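Local coordinates for protein TetR-family transcriptional regulator (Streptomyces coelicolor A3, PDB 2QIB) that probably binds regulatory DNA as a two-subunit helix-turn-helix transcription factor and so regulates the expression of target genes, at residues Q16-V21 and Y51-G56; R29-V34 and F106-R111; V134-H139 and S155-A160. One frame throughout, in Å; residues are numbered along the deposited sequence.

Overall arrangement
All three contacts are apolar, with no hydrogen bond from one segment to the other, yet they sit in quite different places. Contact 1 is partly buried and lies within the DNA-binding region, joining helix 11-28 to the end of helix 47-53 through two aromatic rings. Contact 2, about 18 Å away between centres, is a thin surface contact in which the loop following helix 11-28 meets helix 103-116, so that the two family regions touch. Contact 3 is a buried contact of the C-terminal domain, where helices 119-140 and 147-168 pack through isoleucines and a tryptophan; its centre is about 33 Å from that of contact 1.

Contact 1: residues Q16-V21 and Y51-G56; sequences QQLIGV and YHYFPG
Leu18 on helix 11-28 meets both Tyr53 and Phe54, while its neighbour Ile19 meets Phe54 alone. The tip of Leu18 does most of the work: CD2 lies 3.7 Å from Tyr53 CD2 and also reaches that residue's CB and CG, the two side chains crossing at about a right angle. Leu18 holds this position with torsions away from the staggered values (chi1 -131°). Tyr53 has CG anti to its carbonyl carbon (chi1 -69°), which presents the base of the ring to the leucine methyl. Nearer its backbone, Leu18 CB is 4.3 Å from Phe54 CE2, a looser touch. Ile19 makes the tighter approach, CG1 to Phe54 CZ at 3.5 Å, again with side chains crossing at about a right angle. Its chain is extended beyond CB (chi2 170°), which carries CD1 out to the rim of the phenyl ring, in plane with it, 3.9 Å from Phe54 CZ. Helix 57-75 adds Leu60 and Ala63 against Phe54, while Ala43 and Ile45 touch Leu18. Both aromatics belong to the end of the predicted helix-turn-helix; across these two segments the contact is apolar, so packing and shape rather than a directed bond set the fit.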
loop_
_atom_site.group_PDB
_atom_site.type_symbol
_atom_site.label_atom_id
_atom_site.label_comp_id
_atom_site.label_asym_id
_atom_site.label_seq_id
_atom_site.Cartn_x
_atom_site.Cartn_y
_atom_site.Cartn_z
ATOM N N GLN A 16 -16.565 28.480 -4.528
ATOM C CA GLN A 16 -15.135 28.159 -4.366
ATOM C C GLN A 16 -14.629 28.440 -2.936
ATOM O O GLN A 16 -13.803 27.659 -2.397
ATOM C CB GLN A 16 -14.295 28.817 -5.474
ATOM C CG GLN A 16 -14.561 28.238 -6.913
ATOM C CD GLN A 16 -14.501 26.690 -7.032
ATOM O OE1 GLN A 16 -13.551 26.034 -6.559
ATOM N NE2 GLN A 16 -15.516 26.110 -7.686
ATOM N N GLN A 17 -15.138 29.504 -2.302
ATOM C CA GLN A 17 -14.850 29.767 -0.879
ATOM C C GLN A 17 -15.288 28.599 0.002
ATOM O O GLN A 17 -14.529 28.152 0.858
ATOM C CB GLN A 17 -15.525 31.042 -0.347
ATOM C CG GLN A 17 -15.152 31.316 1.141
ATOM C CD GLN A 17 -16.290 31.844 2.000
ATOM O OE1 GLN A 17 -16.053 32.587 2.959
ATOM N NE2 GLN A 17 -17.528 31.470 1.669
ATOM N N LEU A 18 -16.522 28.135 -0.199
ATOM C CA LEU A 18 -17.054 27.012 0.557
ATOM C C LEU A 18 -16.219 25.734 0.375
ATOM O O LEU A 18 -15.964 25.044 1.342
ATOM C CB LEU A 18 -18.509 26.777 0.148
ATOM C CG LEU A 18 -19.665 26.603 1.114
ATOM C CD1 LEU A 18 -19.492 27.203 2.521
ATOM C CD2 LEU A 18 -20.914 27.150 0.394
ATOM N N ILE A 19 -15.805 25.419 -0.859
ATOM C CA ILE A 19 -14.958 24.238 -1.102
ATOM C C ILE A 19 -13.662 24.380 -0.313
ATOM O O ILE A 19 -13.202 23.407 0.277
ATOM C CB ILE A 19 -14.691 24.007 -2.629
ATOM C CG1 ILE A 19 -16.026 23.698 -3.337
ATOM C CG2 ILE A 19 -13.665 22.835 -2.878
ATOM C CD1 ILE A 19 -15.960 23.684 -4.902
ATOM N N GLY A 20 -13.101 25.595 -0.302
ATOM C CA GLY A 20 -11.829 25.873 0.438
ATOM C C GLY A 20 -11.976 25.688 1.945
ATOM O O GLY A 20 -11.104 25.124 2.607
ATOM N N VAL A 21 -13.088 26.185 2.485
ATOM C CA VAL A 21 -13.365 26.066 3.897
ATOM C C VAL A 21 -13.534 24.598 4.237
ATOM O O VAL A 21 -12.985 24.101 5.236
ATOM C CB VAL A 21 -14.622 26.868 4.242
ATOM C CG1 VAL A 21 -15.145 26.502 5.629
ATOM C CG2 VAL A 21 -14.330 28.377 4.121
ATOM N N TYR A 51 -26.340 24.508 1.930
ATOM C CA TYR A 51 -27.101 23.561 1.115
ATOM C C TYR A 51 -27.575 24.161 -0.228
ATOM O O TYR A 51 -28.010 23.423 -1.118
ATOM C CB TYR A 51 -28.305 23.040 1.909
ATOM C CG TYR A 51 -27.946 22.080 3.020
ATOM C CD1 TYR A 51 -27.680 20.731 2.745
ATOM C CD2 TYR A 51 -27.877 22.522 4.339
ATOM C CE1 TYR A 51 -27.372 19.864 3.766
ATOM C CE2 TYR A 51 -27.589 21.651 5.376
ATOM C CZ TYR A 51 -27.334 20.328 5.076
ATOM O OH TYR A 51 -27.017 19.465 6.088
ATOM N N HIS A 52 -27.494 25.481 -0.378
ATOM C CA HIS A 52 -27.735 26.097 -1.689
ATOM C C HIS A 52 -26.687 25.636 -2.710
ATOM O O HIS A 52 -26.982 25.527 -3.900
ATOM C CB HIS A 52 -27.735 27.618 -1.582
ATOM C CG HIS A 52 -28.164 28.306 -2.846
ATOM N ND1 HIS A 52 -29.481 28.360 -3.244
ATOM C CD2 HIS A 52 -27.455 28.946 -3.808
ATOM C CE1 HIS A 52 -29.572 29.018 -4.388
ATOM N NE2 HIS A 52 -28.358 29.387 -4.753
ATOM N N TYR A 53 -25.473 25.375 -2.224
ATOM C CA TYR A 53 -24.318 25.032 -3.082
ATOM C C TYR A 53 -24.030 23.546 -3.189
ATOM O O TYR A 53 -23.546 23.050 -4.220
ATOM C CB TYR A 53 -23.102 25.788 -2.557
ATOM C CG TYR A 53 -23.212 27.272 -2.783
ATOM C CD1 TYR A 53 -22.783 27.823 -3.996
ATOM C CD2 TYR A 53 -23.731 28.135 -1.814
ATOM C CE1 TYR A 53 -22.869 29.171 -4.241
ATOM C CE2 TYR A 53 -23.842 29.509 -2.064
ATOM C CZ TYR A 53 -23.385 30.011 -3.294
ATOM O OH TYR A 53 -23.452 31.342 -3.613
ATOM N N PHE A 54 -24.319 22.820 -2.114
ATOM C CA PHE A 54 -24.097 21.375 -2.053
ATOM C C PHE A 54 -25.305 20.714 -1.391
ATOM O O PHE A 54 -25.748 21.182 -0.347
ATOM C CB PHE A 54 -22.807 21.088 -1.277
ATOM C CG PHE A 54 -21.605 21.700 -1.923
ATOM C CD1 PHE A 54 -20.913 21.009 -2.916
ATOM C CD2 PHE A 54 -21.213 23.000 -1.595
ATOM C CE1 PHE A 54 -19.826 21.587 -3.548
ATOM C CE2 PHE A 54 -20.121 23.594 -2.226
ATOM C CZ PHE A 54 -19.429 22.887 -3.201
ATOM N N PRO A 55 -25.853 19.654 -2.004
ATOM C CA PRO A 55 -27.074 19.023 -1.444
ATOM C C PRO A 55 -26.855 18.171 -0.189
ATOM O O PRO A 55 -27.824 17.769 0.468
ATOM C CB PRO A 55 -27.557 18.138 -2.590
ATOM C CG PRO A 55 -26.294 17.767 -3.326
ATOM C CD PRO A 55 -25.447 19.030 -3.273
ATOM N N GLY A 56 -25.600 17.913 0.163
ATOM C CA GLY A 56 -25.304 17.211 1.404
ATOM C C GLY A 56 -23.817 17.217 1.723
ATOM O O GLY A 56 -22.980 17.668 0.927
#

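Contact 2: residues R29-V34 and F106-R111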
loop_
_atom_site.group_PDB
_atom_site.type_symbol
_atom_site.label_atom_id
_atom_site.label_comp_id
_atom_site.label_asym_id
_atom_site.label_seq_id
_atom_site.Cartn_x
_atom_site.Cartn_y
_atom_site.Cartn_z
ATOM N N ARG A 29 -9.315 17.347 10.511
ATOM C CA ARG A 29 -9.986 16.382 11.369
ATOM C C ARG A 29 -10.586 15.277 10.549
ATOM O O ARG A 29 -10.927 15.486 9.367
ATOM C CB ARG A 29 -11.162 17.052 12.118
ATOM C CG ARG A 29 -10.777 18.234 12.963
ATOM C CD ARG A 29 -11.901 18.575 13.958
ATOM N NE ARG A 29 -13.070 19.243 13.347
ATOM C CZ ARG A 29 -13.131 20.525 13.000
ATOM N NH1 ARG A 29 -12.074 21.330 13.150
ATOM N NH2 ARG A 29 -14.278 21.017 12.542
ATOM N N SER A 30 -10.788 14.121 11.173
ATOM C CA SER A 30 -11.545 13.065 10.522
ATOM C C SER A 30 -12.957 13.577 10.202
ATOM O O SER A 30 -13.481 14.460 10.922
ATOM C CB SER A 30 -11.596 11.795 11.380
ATOM O OG SER A 30 -12.018 12.105 12.684
ATOM N N PRO A 31 -13.564 13.060 9.112
ATOM C CA PRO A 31 -14.744 13.693 8.535
ATOM C C PRO A 31 -15.986 13.592 9.452
ATOM O O PRO A 31 -16.891 14.432 9.362
ATOM C CB PRO A 31 -14.929 12.969 7.192
ATOM C CG PRO A 31 -14.219 11.645 7.362
ATOM C CD PRO A 31 -13.137 11.849 8.374
ATOM N N ASP A 32 -16.018 12.585 10.328
ATOM C CA ASP A 32 -17.074 12.486 11.364
ATOM C C ASP A 32 -17.077 13.660 12.357
ATOM O O ASP A 32 -18.103 13.895 13.051
ATOM C CB ASP A 32 -16.940 11.174 12.162
ATOM C CG ASP A 32 -15.603 11.047 12.854
ATOM O OD1 ASP A 32 -14.559 11.236 12.191
ATOM O OD2 ASP A 32 -15.567 10.755 14.068
ATOM N N GLU A 33 -15.956 14.381 12.455
ATOM C CA GLU A 33 -15.832 15.534 13.349
ATOM C C GLU A 33 -15.934 16.874 12.614
ATOM O O GLU A 33 -15.502 17.878 13.146
ATOM C CB GLU A 33 -14.510 15.502 14.129
ATOM C CG GLU A 33 -14.293 14.219 14.916
ATOM C CD GLU A 33 -13.075 14.304 15.821
ATOM O OE1 GLU A 33 -12.092 14.980 15.455
ATOM O OE2 GLU A 33 -13.094 13.670 16.905
ATOM N N VAL A 34 -16.453 16.866 11.383
ATOM C CA VAL A 34 -16.660 18.097 10.626
ATOM C C VAL A 34 -18.127 18.151 10.253
ATOM O O VAL A 34 -18.641 17.230 9.633
ATOM C CB VAL A 34 -15.769 18.150 9.342
ATOM C CG1 VAL A 34 -16.052 19.427 8.541
ATOM C CG2 VAL A 34 -14.273 18.108 9.745
ATOM N N PHE A 106 -6.147 12.994 5.344
ATOM C CA PHE A 106 -5.447 11.951 4.567
ATOM C C PHE A 106 -5.474 10.604 5.306
ATOM O O PHE A 106 -5.860 9.562 4.712
ATOM C CB PHE A 106 -4.005 12.425 4.329
ATOM C CG PHE A 106 -3.190 11.530 3.444
ATOM C CD1 PHE A 106 -3.252 11.680 2.052
ATOM C CD2 PHE A 106 -2.296 10.597 3.986
ATOM C CE1 PHE A 106 -2.457 10.862 1.203
ATOM C CE2 PHE A 106 -1.490 9.777 3.127
ATOM C CZ PHE A 106 -1.617 9.897 1.760
ATOM N N SER A 107 -5.118 10.621 6.591
ATOM C CA SER A 107 -5.102 9.377 7.375
ATOM C C SER A 107 -6.499 8.799 7.418
ATOM O O SER A 107 -6.687 7.607 7.194
ATOM C CB SER A 107 -4.605 9.582 8.802
ATOM O OG SER A 107 -3.257 9.987 8.761
ATOM N N ALA A 108 -7.489 9.647 7.689
ATOM C CA ALA A 108 -8.869 9.149 7.798
ATOM C C ALA A 108 -9.358 8.555 6.485
ATOM O O ALA A 108 -9.981 7.475 6.465
ATOM C CB ALA A 108 -9.815 10.268 8.317
ATOM N N LEU A 109 -9.082 9.231 5.374
ATOM C CA LEU A 109 -9.514 8.772 4.057
ATOM C C LEU A 109 -8.847 7.456 3.695
ATOM O O LEU A 109 -9.502 6.527 3.211
ATOM C CB LEU A 109 -9.189 9.802 2.984
ATOM C CG LEU A 109 -9.487 9.445 1.526
ATOM C CD1 LEU A 109 -10.983 9.289 1.299
ATOM C CD2 LEU A 109 -8.911 10.468 0.609
HETATM N N MSE A 110 -7.543 7.392 3.923
HETATM C CA MSE A 110 -6.775 6.239 3.451
HETATM C C MSE A 110 -7.005 5.030 4.342
HETATM O O MSE A 110 -7.109 3.905 3.842
HETATM C CB MSE A 110 -5.286 6.568 3.315
HETATM C CG MSE A 110 -4.977 7.702 2.356
HETATM SE SE MSE A 110 -5.791 7.565 0.535
HETATM C CE MSE A 110 -4.763 6.038 -0.121
ATOM N N ARG A 111 -7.116 5.249 5.648
ATOM C CA ARG A 111 -7.294 4.128 6.583
ATOM C C ARG A 111 -8.733 3.609 6.560
ATOM O O ARG A 111 -8.994 2.470 6.967
ATOM C CB ARG A 111 -6.794 4.465 7.997
ATOM C CG ARG A 111 -5.261 4.683 8.035
ATOM C CD ARG A 111 -4.776 5.198 9.385
ATOM N NE ARG A 111 -3.314 5.348 9.446
ATOM C CZ ARG A 111 -2.462 4.376 9.784
ATOM N NH1 ARG A 111 -2.915 3.159 10.088
ATOM N NH2 ARG A 111 -1.150 4.615 9.820
#
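The methyl group of Ala108 sits against two consecutive residues of the loop, Ser30 and Pro31, and carries the whole contact from the side of helix 103-116. Its CB lies 3.7 Å from Pro31 CD, the ring carbon bonded to the proline nitrogen, and 3.9 Å from Ser30 CB. One methyl therefore straddles the junction between the two loop residues, meeting each through a carbon. The backbones come close here, with Ser30 CA and Ala108 CA only 5.5 Å apart, and a side chain as short as alanine's is enough to bridge them. Pro31 and Ala108 both set out toward the other segment from their CA atoms, so the pyrrolidine ring and the methyl are turned to each other, whereas Ser30 offers its CB from beside them.

The serine hydroxyl is engaged within its own loop. With chi1 at 51°, OG lies between the backbone N and the carbonyl carbon, and it donates to Asp32 OD1 at 2.7 Å, on the syn side of the carboxylate. The backbone closes the same turn, Glu33 N bonding to Ser30 O at 2.9 Å, and Arg29 NE braces it with a bond to Glu33 O. Lys57 bonds to the carbonyl oxygens of Pro31 and Val34.

Pro31 packs as well on Phe26 and on Tyr61, and Leu109 touches Tyr61 from the other segment. This meeting of the loop between the first two helices with a helix of the C-terminal region is the kind of interdomain contact found in the all-helical TetR fold.

Contact 3: residues V134-H139 and S155-A160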
loop_
_atom_site.group_PDB
_atom_site.type_symbol
_atom_site.label_atom_id
_atom_site.label_comp_id
_atom_site.label_asym_id
_atom_site.label_seq_id
_atom_site.Cartn_x
_atom_site.Cartn_y
_atom_site.Cartn_z
ATOM N N VAL A 134 1.674 7.609 -14.419
ATOM C CA VAL A 134 1.949 8.273 -15.696
ATOM C C VAL A 134 3.243 9.115 -15.632
ATOM O O VAL A 134 4.054 9.119 -16.573
ATOM C CB VAL A 134 0.727 9.112 -16.125
ATOM C CG1 VAL A 134 1.106 10.092 -17.306
ATOM C CG2 VAL A 134 -0.410 8.159 -16.549
ATOM N N GLN A 135 3.421 9.850 -14.546
ATOM C CA GLN A 135 4.643 10.666 -14.410
ATOM C C GLN A 135 5.904 9.826 -14.295
ATOM O O GLN A 135 6.926 10.132 -14.909
ATOM C CB GLN A 135 4.533 11.640 -13.238
ATOM C CG GLN A 135 3.509 12.782 -13.471
ATOM C CD GLN A 135 3.738 13.512 -14.826
ATOM O OE1 GLN A 135 4.828 13.971 -15.124
ATOM N NE2 GLN A 135 2.692 13.585 -15.646
ATOM N N ILE A 136 5.834 8.750 -13.504
ATOM C CA ILE A 136 7.004 7.901 -13.359
ATOM C C ILE A 136 7.378 7.280 -14.701
ATOM O O ILE A 136 8.514 7.333 -15.088
ATOM C CB ILE A 136 6.762 6.808 -12.318
ATOM C CG1 ILE A 136 6.667 7.469 -10.919
ATOM C CG2 ILE A 136 7.885 5.736 -12.402
ATOM C CD1 ILE A 136 6.014 6.560 -9.880
ATOM N N LEU A 137 6.408 6.758 -15.455
ATOM C CA LEU A 137 6.741 6.221 -16.771
ATOM C C LEU A 137 7.319 7.265 -17.720
ATOM O O LEU A 137 8.190 6.946 -18.506
ATOM C CB LEU A 137 5.537 5.573 -17.421
ATOM C CG LEU A 137 5.011 4.305 -16.729
ATOM C CD1 LEU A 137 3.897 3.724 -17.584
ATOM C CD2 LEU A 137 6.088 3.248 -16.497
ATOM N N SER A 138 6.813 8.491 -17.651
ATOM C CA SER A 138 7.335 9.581 -18.493
ATOM C C SER A 138 8.829 9.791 -18.230
ATOM O O SER A 138 9.650 9.921 -19.150
ATOM C CB SER A 138 6.558 10.869 -18.205
ATOM O OG SER A 138 7.089 11.951 -18.977
ATOM N N HIS A 139 9.203 9.820 -16.957
ATOM C CA HIS A 139 10.593 10.016 -16.592
ATOM C C HIS A 139 11.476 8.835 -16.980
ATOM O O HIS A 139 12.635 9.044 -17.376
ATOM C CB HIS A 139 10.734 10.319 -15.113
ATOM C CG HIS A 139 10.364 11.722 -14.759
ATOM N ND1 HIS A 139 11.293 12.747 -14.727
ATOM C CD2 HIS A 139 9.169 12.281 -14.448
ATOM C CE1 HIS A 139 10.684 13.870 -14.395
ATOM N NE2 HIS A 139 9.395 13.614 -14.215
ATOM N N SER A 155 3.487 -1.024 -7.308
ATOM C CA SER A 155 3.714 -1.513 -5.935
ATOM C C SER A 155 4.538 -0.464 -5.152
ATOM O O SER A 155 4.316 -0.292 -3.926
ATOM C CB SER A 155 4.394 -2.894 -5.901
ATOM O OG SER A 155 5.698 -2.817 -6.411
ATOM N N TRP A 156 5.395 0.282 -5.856
ATOM C CA TRP A 156 6.137 1.380 -5.212
ATOM C C TRP A 156 5.186 2.502 -4.795
ATOM O O TRP A 156 5.324 3.060 -3.716
ATOM C CB TRP A 156 7.234 1.948 -6.091
ATOM C CG TRP A 156 7.985 3.041 -5.376
ATOM C CD1 TRP A 156 9.058 2.923 -4.517
ATOM C CD2 TRP A 156 7.666 4.430 -5.433
ATOM N NE1 TRP A 156 9.445 4.205 -4.065
ATOM C CE2 TRP A 156 8.585 5.120 -4.598
ATOM C CE3 TRP A 156 6.667 5.169 -6.103
ATOM C CZ2 TRP A 156 8.548 6.516 -4.449
ATOM C CZ3 TRP A 156 6.653 6.582 -5.951
ATOM C CH2 TRP A 156 7.575 7.212 -5.114
ATOM N N ILE A 157 4.248 2.830 -5.667
ATOM C CA ILE A 157 3.199 3.831 -5.330
ATOM C C ILE A 157 2.464 3.398 -4.052
ATOM O O ILE A 157 2.280 4.197 -3.148
ATOM C CB ILE A 157 2.223 4.065 -6.507
ATOM C CG1 ILE A 157 2.980 4.752 -7.666
ATOM C CG2 ILE A 157 0.987 4.895 -6.039
ATOM C CD1 ILE A 157 2.254 4.687 -9.026
ATOM N N SER A 158 2.109 2.117 -3.921
ATOM C CA SER A 158 1.500 1.613 -2.660
ATOM C C SER A 158 2.448 1.756 -1.462
ATOM O O SER A 158 2.020 2.088 -0.345
ATOM C CB SER A 158 1.085 0.144 -2.818
ATOM O OG SER A 158 0.126 0.007 -3.890
ATOM N N LEU A 159 3.731 1.476 -1.694
ATOM C CA LEU A 159 4.772 1.613 -0.671
ATOM C C LEU A 159 4.847 3.088 -0.192
ATOM O O LEU A 159 4.989 3.369 1.025
ATOM C CB LEU A 159 6.146 1.196 -1.248
ATOM C CG LEU A 159 7.246 1.219 -0.188
ATOM C CD1 LEU A 159 7.018 0.047 0.792
ATOM C CD2 LEU A 159 8.576 1.053 -0.899
ATOM N N ALA A 160 4.812 4.014 -1.156
ATOM C CA ALA A 160 4.879 5.446 -0.840
ATOM C C ALA A 160 3.637 5.945 -0.066
ATOM O O ALA A 160 3.765 6.757 0.865
ATOM C CB ALA A 160 5.100 6.277 -2.111
#
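Two helices of the C-terminal domain, 119-140 and 147-168, cross steeply here, and Ile136 is the side chain that reaches across. The backbones stay apart, the nearest CA atoms, those of Ile136 and Ile157, being 9.8 Å from each other, and it is the isoleucine's far end that arrives. Its chi2 of 162° stretches the chain from CB, so CD1 leads: it comes to 4.0 Å from Trp156 CZ3 and 4.1 Å from Trp156 CE3, the benzo part of the indole, and to 4.2 Å from Ile157 CG1. The methyl thus rests between two successive side chains of the other helix. Against the indole the approach is oblique.

Trp156 is placed by its own first torsion, chi1 -179°, which sets CG beside the carbonyl carbon; one face of the ring carries Ala160 CB, a turn further along the same helix and offset toward the rim. In the TetR fold the C-terminal domain is a bundle of helices that commonly holds both a ligand pocket and the dimer interface. Here helix 147-168 touches the second subunit, Ser158 OG being hydrogen-bonded to Ser162 OG of that chain, while Ile136 lies about 4 Å from a bound hexaethylene glycol, probably left from crystallisation but possibly marking such a pocket. Helix 175-194 adds further partners: Trp156 NE1 is hydrogen-bonded to Leu182 O, and Phe186 packs edge-to-face with the indole and touches Ile136.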